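Local coordinates for protein SusD homolog (Bacteroides thetaiotaomicron VPI-5482, PDB 3IHV) that probably binds glycans at the outer membrane of this gut bacterium, at residues G48-S57 with S499-Y507; I280-T288 with R295-K303. One frame throughout, in Å; residues are numbered along the deposited sequence.

Interaction 1: G48-S57 with S499-Y507; sequences GTDISQVEGS and SPNYSVATY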
loop_
_atom_site.group_PDB
_atom_site.type_symbol
_atom_site.label_atom_id
_atom_site.label_comp_id
_atom_site.label_asym_id
_atom_site.label_seq_id
_atom_site.Cartn_x
_atom_site.Cartn_y
_atom_site.Cartn_z
ATOM N N GLY A 48 -3.550 -7.072 -10.798
ATOM C CA GLY A 48 -3.178 -8.265 -11.565
ATOM C C GLY A 48 -2.668 -9.389 -10.720
ATOM O O GLY A 48 -1.536 -9.874 -10.895
ATOM N N THR A 49 -3.514 -9.818 -9.793
ATOM C CA THR A 49 -3.169 -10.885 -8.852
ATOM C C THR A 49 -4.322 -11.895 -8.749
ATOM O O THR A 49 -5.183 -11.979 -9.644
ATOM C CB THR A 49 -2.923 -10.281 -7.434
ATOM O OG1 THR A 49 -4.141 -9.737 -6.921
ATOM C CG2 THR A 49 -1.871 -9.152 -7.509
ATOM N N ASP A 50 -4.316 -12.700 -7.674
ATOM C CA ASP A 50 -5.415 -13.600 -7.396
ATOM C C ASP A 50 -6.642 -12.915 -6.817
ATOM O O ASP A 50 -7.699 -13.540 -6.752
ATOM C CB ASP A 50 -4.989 -14.763 -6.511
ATOM C CG ASP A 50 -4.272 -14.343 -5.225
ATOM O OD1 ASP A 50 -3.724 -13.201 -5.129
ATOM O OD2 ASP A 50 -4.215 -15.210 -4.309
ATOM N N ILE A 51 -6.515 -11.661 -6.394
ATOM C CA ILE A 51 -7.638 -10.960 -5.790
ATOM C C ILE A 51 -8.193 -9.802 -6.592
ATOM O O ILE A 51 -9.369 -9.513 -6.454
ATOM C CB ILE A 51 -7.306 -10.513 -4.315
ATOM C CG1 ILE A 51 -6.396 -9.307 -4.230
ATOM C CG2 ILE A 51 -6.751 -11.717 -3.525
ATOM C CD1 ILE A 51 -6.179 -8.727 -2.803
ATOM N N SER A 52 -7.372 -9.148 -7.442
ATOM C CA SER A 52 -7.870 -8.031 -8.186
ATOM C C SER A 52 -7.197 -7.868 -9.530
ATOM O O SER A 52 -6.074 -8.366 -9.768
ATOM C CB SER A 52 -7.774 -6.726 -7.367
ATOM O OG SER A 52 -6.462 -6.285 -7.281
ATOM N N GLN A 53 -7.897 -7.131 -10.385
ATOM C CA GLN A 53 -7.416 -6.842 -11.724
ATOM C C GLN A 53 -8.089 -5.590 -12.220
ATOM O O GLN A 53 -9.129 -5.135 -11.683
ATOM C CB GLN A 53 -7.735 -8.016 -12.682
ATOM C CG GLN A 53 -9.237 -8.324 -12.869
ATOM C CD GLN A 53 -9.513 -9.371 -13.930
ATOM O OE1 GLN A 53 -8.734 -9.529 -14.863
ATOM N NE2 GLN A 53 -10.661 -10.057 -13.824
ATOM N N VAL A 54 -7.537 -5.045 -13.290
ATOM C CA VAL A 54 -8.153 -3.884 -13.900
ATOM C C VAL A 54 -9.438 -4.305 -14.663
ATOM O O VAL A 54 -9.553 -5.429 -15.119
ATOM C CB VAL A 54 -7.178 -3.166 -14.828
ATOM C CG1 VAL A 54 -6.934 -3.979 -16.145
ATOM C CG2 VAL A 54 -7.700 -1.777 -15.137
ATOM N N GLU A 55 -10.388 -3.381 -14.781
ATOM C CA GLU A 55 -11.622 -3.585 -15.514
ATOM C C GLU A 55 -11.363 -3.936 -16.987
ATOM O O GLU A 55 -10.369 -3.507 -17.570
ATOM C CB GLU A 55 -12.447 -2.278 -15.475
ATOM C CG GLU A 55 -13.806 -2.315 -16.156
ATOM C CD GLU A 55 -13.794 -2.174 -17.667
ATOM O OE1 GLU A 55 -12.826 -1.628 -18.270
ATOM O OE2 GLU A 55 -14.811 -2.630 -18.248
ATOM N N GLY A 56 -12.299 -4.680 -17.557
ATOM C CA GLY A 56 -12.297 -4.970 -19.007
ATOM C C GLY A 56 -11.729 -6.324 -19.378
ATOM O O GLY A 56 -11.237 -7.063 -18.529
ATOM N N SER A 57 -11.795 -6.655 -20.665
ATOM C CA SER A 57 -11.302 -7.964 -21.100
ATOM C C SER A 57 -9.919 -7.941 -21.707
ATOM O O SER A 57 -9.313 -9.032 -21.874
ATOM C CB SER A 57 -12.262 -8.563 -22.139
ATOM O OG SER A 57 -12.379 -7.704 -23.249
ATOM N N SER A 499 -14.407 -16.939 -22.603
ATOM C CA SER A 499 -13.597 -17.092 -21.422
ATOM C C SER A 499 -13.834 -15.977 -20.440
ATOM O O SER A 499 -14.260 -14.886 -20.806
ATOM C CB SER A 499 -12.139 -17.072 -21.831
ATOM O OG SER A 499 -11.811 -15.818 -22.397
ATOM N N PRO A 500 -13.563 -16.239 -19.171
ATOM C CA PRO A 500 -13.705 -15.147 -18.223
ATOM C C PRO A 500 -12.600 -14.106 -18.446
ATOM O O PRO A 500 -11.554 -14.431 -18.995
ATOM C CB PRO A 500 -13.481 -15.850 -16.881
ATOM C CG PRO A 500 -12.556 -16.951 -17.220
ATOM C CD PRO A 500 -12.953 -17.429 -18.568
ATOM N N ASN A 501 -12.837 -12.872 -18.028
ATOM C CA ASN A 501 -11.815 -11.824 -18.116
ATOM C C ASN A 501 -10.627 -12.063 -17.199
ATOM O O ASN A 501 -10.791 -12.125 -15.979
ATOM C CB ASN A 501 -12.362 -10.467 -17.682
ATOM C CG ASN A 501 -13.499 -9.964 -18.528
ATOM O OD1 ASN A 501 -13.709 -10.391 -19.671
ATOM N ND2 ASN A 501 -14.275 -9.030 -17.941
ATOM N N TYR A 502 -9.413 -12.140 -17.756
ATOM C CA TYR A 502 -8.199 -12.218 -16.915
ATOM C C TYR A 502 -7.016 -11.923 -17.823
ATOM O O TYR A 502 -6.097 -12.738 -17.991
ATOM C CB TYR A 502 -8.052 -13.585 -16.187
ATOM C CG TYR A 502 -7.115 -13.507 -15.017
ATOM C CD1 TYR A 502 -7.360 -12.639 -13.963
ATOM C CD2 TYR A 502 -5.995 -14.307 -14.950
ATOM C CE1 TYR A 502 -6.490 -12.566 -12.899
ATOM C CE2 TYR A 502 -5.129 -14.231 -13.924
ATOM C CZ TYR A 502 -5.354 -13.383 -12.893
ATOM O OH TYR A 502 -4.432 -13.306 -11.843
ATOM N N SER A 503 -7.039 -10.711 -18.373
ATOM C CA SER A 503 -6.062 -10.316 -19.390
ATOM C C SER A 503 -4.626 -10.354 -18.905
ATOM O O SER A 503 -3.712 -10.683 -19.653
ATOM C CB SER A 503 -6.435 -8.930 -19.926
ATOM O OG SER A 503 -5.517 -8.541 -20.933
ATOM N N VAL A 504 -4.414 -10.077 -17.626
ATOM C CA VAL A 504 -3.075 -10.128 -17.036
ATOM C C VAL A 504 -2.375 -11.459 -17.330
ATOM O O VAL A 504 -1.173 -11.463 -17.568
ATOM C CB VAL A 504 -3.082 -9.779 -15.513
ATOM C CG1 VAL A 504 -3.903 -10.814 -14.690
ATOM C CG2 VAL A 504 -1.660 -9.656 -14.969
ATOM N N ALA A 505 -3.101 -12.584 -17.352
ATOM C CA ALA A 505 -2.445 -13.883 -17.673
ATOM C C ALA A 505 -1.893 -13.983 -19.097
ATOM O O ALA A 505 -0.982 -14.755 -19.353
ATOM C CB ALA A 505 -3.390 -15.080 -17.436
ATOM N N THR A 506 -2.464 -13.266 -20.051
ATOM C CA THR A 506 -1.976 -13.313 -21.419
ATOM C C THR A 506 -0.525 -12.834 -21.538
ATOM O O THR A 506 0.259 -13.406 -22.290
ATOM C CB THR A 506 -2.890 -12.425 -22.302
ATOM O OG1 THR A 506 -4.209 -12.938 -22.208
ATOM C CG2 THR A 506 -2.455 -12.355 -23.781
ATOM N N TYR A 507 -0.154 -11.839 -20.743
ATOM C CA TYR A 507 1.135 -11.148 -20.921
ATOM C C TYR A 507 2.175 -11.337 -19.827
ATOM O O TYR A 507 3.360 -11.087 -20.061
ATOM C CB TYR A 507 0.826 -9.654 -21.016
ATOM C CG TYR A 507 -0.179 -9.310 -22.092
ATOM C CD1 TYR A 507 0.205 -9.275 -23.429
ATOM C CD2 TYR A 507 -1.499 -9.018 -21.778
ATOM C CE1 TYR A 507 -0.679 -8.973 -24.396
ATOM C CE2 TYR A 507 -2.404 -8.668 -22.765
ATOM C CZ TYR A 507 -1.976 -8.643 -24.067
ATOM O OH TYR A 507 -2.825 -8.346 -25.098
HETATM O O HOH W 1 -6.387 -8.460 -16.021
HETATM O O HOH W 2 -9.280 -9.016 -17.614
HETATM O O HOH W 3 -8.994 -12.109 -20.584
#
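Tyr502 OH donates a hydrogen bond to Thr49 O, with OH and O 2.7 Å apart. The contact ties the loop and short strand 52-54 near the N-terminus to the turn leading into helix 504-507, near the C-terminus of this SusD-family fold. The hydroxyl reaches Thr49 O from above its carbonyl plane, while that oxygen lies at the edge of the tyrosine ring. Tyr502 CG is anti to the backbone N (chi1 -161°), beside the carbonyl carbon, which carries the ring back toward Thr49 although its CB starts away from it. Thr49 itself starts an ST turn, its OG1 accepting from Ile51 N.

Gln53 spans the middle with both ends of its amide. NE2 gives a nearly straight bond to Asn501 O at 3.0 Å, and that oxygen lies in the amide plane. OE1 takes a bond from a water that accepts from Val504 N. A second water, which accepts from Ser503 N, can also donate to OE1, but Gly56 O is among those competing for its protons. The amide and the Tyr502 ring are turned 60° apart, with OE1 3.5 Å from ring atom CD1. An alanine in place of Gln53 would probably leave Asn501 O without this donor and the first water without its anchor on strand 52-54.

Beyond these bonds, Asp50 forms a salt bridge with Arg469, and Tyr502 also packs on Thr486 and Leu490 of helix 479-493. At the far end Ser57 CB sits 3.4 Å from Asn501 OD1. At the other, Val504 CG2 rests 4.0 Å from Gly48 CA.

Interaction 2: I280-T288 with R295-K303; sequences IGKWNGVKT and RGSCAANVK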
loop_
_atom_site.group_PDB
_atom_site.type_symbol
_atom_site.label_atom_id
_atom_site.label_comp_id
_atom_site.label_asym_id
_atom_site.label_seq_id
_atom_site.Cartn_x
_atom_site.Cartn_y
_atom_site.Cartn_z
ATOM N N ILE A 280 -8.341 7.885 -4.356
ATOM C CA ILE A 280 -8.804 6.794 -3.487
ATOM C C ILE A 280 -10.319 6.910 -3.341
ATOM O O ILE A 280 -10.865 8.015 -3.147
ATOM C CB ILE A 280 -8.109 6.787 -2.112
ATOM C CG1 ILE A 280 -6.569 7.006 -2.196
ATOM C CG2 ILE A 280 -8.482 5.512 -1.355
ATOM C CD1 ILE A 280 -5.771 6.079 -3.137
ATOM N N GLY A 281 -11.023 5.798 -3.500
ATOM C CA GLY A 281 -12.489 5.812 -3.545
ATOM C C GLY A 281 -13.048 6.267 -4.902
ATOM O O GLY A 281 -14.261 6.288 -5.108
ATOM N N LYS A 282 -12.165 6.624 -5.842
ATOM C CA LYS A 282 -12.584 7.055 -7.164
ATOM C C LYS A 282 -12.216 5.962 -8.151
ATOM O O LYS A 282 -13.069 5.181 -8.559
ATOM C CB LYS A 282 -11.935 8.413 -7.516
ATOM C CG LYS A 282 -12.172 9.503 -6.431
ATOM C CD LYS A 282 -13.629 9.752 -6.136
ATOM C CE LYS A 282 -14.329 10.518 -7.227
ATOM N NZ LYS A 282 -15.771 11.055 -7.014
ATOM N N TRP A 283 -10.930 5.844 -8.468
ATOM C CA TRP A 283 -10.478 4.848 -9.410
ATOM C C TRP A 283 -10.635 3.429 -8.838
ATOM O O TRP A 283 -10.874 2.461 -9.572
ATOM C CB TRP A 283 -9.010 5.116 -9.752
ATOM C CG TRP A 283 -8.613 4.744 -11.143
ATOM C CD1 TRP A 283 -8.616 5.570 -12.224
ATOM C CD2 TRP A 283 -8.097 3.481 -11.606
ATOM N NE1 TRP A 283 -8.147 4.910 -13.329
ATOM C CE2 TRP A 283 -7.806 3.629 -12.975
ATOM C CE3 TRP A 283 -7.853 2.254 -10.999
ATOM C CZ2 TRP A 283 -7.306 2.582 -13.748
ATOM C CZ3 TRP A 283 -7.349 1.236 -11.762
ATOM C CH2 TRP A 283 -7.068 1.412 -13.123
ATOM N N ASN A 284 -10.531 3.312 -7.518
ATOM C CA ASN A 284 -10.714 2.020 -6.857
ATOM C C ASN A 284 -11.944 2.046 -5.958
ATOM O O ASN A 284 -12.028 1.324 -4.967
ATOM C CB ASN A 284 -9.475 1.632 -6.070
ATOM C CG ASN A 284 -9.247 2.520 -4.864
ATOM O OD1 ASN A 284 -9.809 3.646 -4.788
ATOM N ND2 ASN A 284 -8.434 2.056 -3.937
ATOM N N GLY A 285 -12.895 2.896 -6.295
ATOM C CA GLY A 285 -14.100 3.005 -5.506
ATOM C C GLY A 285 -15.177 2.007 -5.885
ATOM O O GLY A 285 -14.943 1.050 -6.636
ATOM N N VAL A 286 -16.381 2.289 -5.391
ATOM C CA VAL A 286 -17.573 1.564 -5.779
ATOM C C VAL A 286 -18.082 2.316 -6.989
ATOM O O VAL A 286 -18.076 3.550 -6.983
ATOM C CB VAL A 286 -18.616 1.561 -4.647
ATOM C CG1 VAL A 286 -19.948 1.016 -5.158
ATOM C CG2 VAL A 286 -18.093 0.716 -3.486
ATOM N N LYS A 287 -18.509 1.604 -8.032
ATOM C CA LYS A 287 -19.026 2.252 -9.234
ATOM C C LYS A 287 -20.208 3.133 -8.854
ATOM O O LYS A 287 -21.175 2.657 -8.275
ATOM C CB LYS A 287 -19.406 1.188 -10.273
ATOM C CG LYS A 287 -19.769 1.708 -11.638
ATOM C CD LYS A 287 -18.602 2.356 -12.343
ATOM C CE LYS A 287 -18.717 2.359 -13.866
ATOM N NZ LYS A 287 -17.426 2.868 -14.485
ATOM N N THR A 288 -20.112 4.415 -9.215
ATOM C CA THR A 288 -21.095 5.449 -8.829
ATOM C C THR A 288 -21.281 6.493 -9.913
ATOM O O THR A 288 -20.299 6.999 -10.486
ATOM C CB THR A 288 -20.532 6.179 -7.562
ATOM O OG1 THR A 288 -20.141 5.220 -6.577
ATOM C CG2 THR A 288 -21.513 7.243 -6.969
ATOM N N ARG A 295 -23.142 14.862 -6.538
ATOM C CA ARG A 295 -22.139 13.815 -6.410
ATOM C C ARG A 295 -21.311 13.712 -7.644
ATOM O O ARG A 295 -21.822 13.860 -8.743
ATOM C CB ARG A 295 -22.905 12.507 -6.248
ATOM C CG ARG A 295 -22.121 11.304 -5.927
ATOM C CD ARG A 295 -23.060 10.141 -5.585
ATOM N NE ARG A 295 -23.684 9.512 -6.755
ATOM C CZ ARG A 295 -24.612 8.549 -6.666
ATOM N NH1 ARG A 295 -25.056 8.144 -5.486
ATOM N NH2 ARG A 295 -25.122 7.993 -7.758
ATOM N N GLY A 296 -20.021 13.447 -7.444
ATOM C CA GLY A 296 -19.160 13.189 -8.571
ATOM C C GLY A 296 -19.237 11.691 -8.840
ATOM O O GLY A 296 -19.627 10.932 -7.966
ATOM N N SER A 297 -18.910 11.283 -10.057
ATOM C CA SER A 297 -18.872 9.844 -10.364
ATOM C C SER A 297 -17.604 9.188 -9.813
ATOM O O SER A 297 -16.656 9.881 -9.430
ATOM C CB SER A 297 -18.987 9.640 -11.882
ATOM O OG SER A 297 -17.930 10.309 -12.541
ATOM N N CYS A 298 -17.612 7.851 -9.717
ATOM C CA CYS A 298 -16.419 7.069 -9.347
ATOM C C CYS A 298 -16.244 6.032 -10.436
ATOM O O CYS A 298 -17.155 5.246 -10.654
ATOM C CB CYS A 298 -16.550 6.365 -8.005
ATOM S SG CYS A 298 -16.791 7.510 -6.619
ATOM N N ALA A 299 -15.082 6.037 -11.091
ATOM C CA ALA A 299 -14.811 5.155 -12.249
ATOM C C ALA A 299 -14.783 3.685 -11.831
ATOM O O ALA A 299 -15.254 2.801 -12.569
ATOM C CB ALA A 299 -13.484 5.562 -12.965
ATOM N N ALA A 300 -14.203 3.420 -10.663
ATOM C CA ALA A 300 -14.235 2.060 -10.089
ATOM C C ALA A 300 -13.682 1.003 -11.029
ATOM O O ALA A 300 -14.361 0.047 -11.372
ATOM C CB ALA A 300 -15.686 1.695 -9.643
ATOM N N ASN A 301 -12.465 1.234 -11.470
ATOM C CA ASN A 301 -11.781 0.369 -12.410
ATOM C C ASN A 301 -11.036 -0.814 -11.786
ATOM O O ASN A 301 -10.481 -1.672 -12.521
ATOM C CB ASN A 301 -10.817 1.212 -13.274
ATOM C CG ASN A 301 -11.545 2.163 -14.164
ATOM O OD1 ASN A 301 -12.566 1.806 -14.729
ATOM N ND2 ASN A 301 -10.989 3.354 -14.354
ATOM N N VAL A 302 -10.992 -0.883 -10.454
ATOM C CA VAL A 302 -10.372 -2.016 -9.779
ATOM C C VAL A 302 -11.492 -3.040 -9.574
ATOM O O VAL A 302 -12.488 -2.767 -8.886
ATOM C CB VAL A 302 -9.761 -1.641 -8.406
ATOM C CG1 VAL A 302 -9.313 -2.944 -7.681
ATOM C CG2 VAL A 302 -8.587 -0.617 -8.615
ATOM N N LYS A 303 -11.333 -4.196 -10.206
ATOM C CA LYS A 303 -12.327 -5.227 -10.156
ATOM C C LYS A 303 -11.801 -6.410 -9.356
ATOM O O LYS A 303 -10.604 -6.670 -9.336
ATOM C CB LYS A 303 -12.703 -5.663 -11.584
ATOM C CG LYS A 303 -13.244 -4.559 -12.441
ATOM C CD LYS A 303 -14.411 -3.823 -11.747
ATOM C CE LYS A 303 -15.190 -2.944 -12.706
ATOM N NZ LYS A 303 -16.281 -2.223 -11.928
HETATM O O HOH W 4 -18.245 10.476 -5.574
HETATM O O HOH W 5 -12.861 -0.050 -8.210
HETATM O O HOH W 6 -18.261 5.725 -13.215
#
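Trp283 and Asn301 meet ring against side chain. Asn301 CB lies 3.6 Å above the centroid of the six-membered ring, almost on its normal, in a CH-pi contact. ND2 lies over the same ring system, offset toward the rim, and the amide stands 78° from the ring plane. Val302 CG2 comes to the ring edge, 3.8 Å from Trp283 CE3, and also touches Asn284 CB.

Backbone bonds fix these groups. Trp283 O accepts from Asn301 N at 2.8 Å, and Lys282 O accepts from Ala300 N at 3.0 Å. Both carbonyls belong to the type I turn from Lys282 to Gly285. Asn284 OD1 reaches back to Gly281 N and braces that turn. Thr288 and Cys298 form a single antiparallel hydrogen-bonded bridge: Cys298 N donates to Thr288 O at 2.9 Å, and the return bond is weak.

Two lysines reach across to carbonyls. The Lys282 chain bends at chi2 and chi3, which brings NZ to 2.8 Å from Ser297 O; Asn384 O and a water are further partners of this ammonium. Lys287 NZ bonds Ala299 O at 2.9 Å. Next to the link between the segments, Thr288 CG2 presses on one face of the Arg295 guanidinium, whose nitrogens bond Thr289 O, Thr331 O and Gln374 OE1.

Further out, Tyr39 and, from helix 40-44, Ile43 pack against Trp283, and Tyr330 of strand 325-330 touches Val286 and Thr288. The whole is an irregular loop, built on a type I turn and one antiparallel bridge, that leads into strand 302-304 of the SusD-family fold.

Overall arrangement
The centres of interactions 1 and 2 lie about 18 Å apart, and the contacts touch. Strands 52-54 and 302-304 form a two-stranded antiparallel sheet, in which Gln53 O meets Lys303 N and Glu55 N meets Asn301 O, both probable hydrogen bonds. Along the chain, 280-288 and 295-303 are nested inside the long loop closed by 48-57 and 499-507. Interaction 2 is local, with six residues between its segments; interaction 1 joins parts more than 400 residues apart. The small sheet thus links the N-terminal family region to the later SusD region in this largely helical chain, and 499-507, near the C-terminus, packs against 48-57.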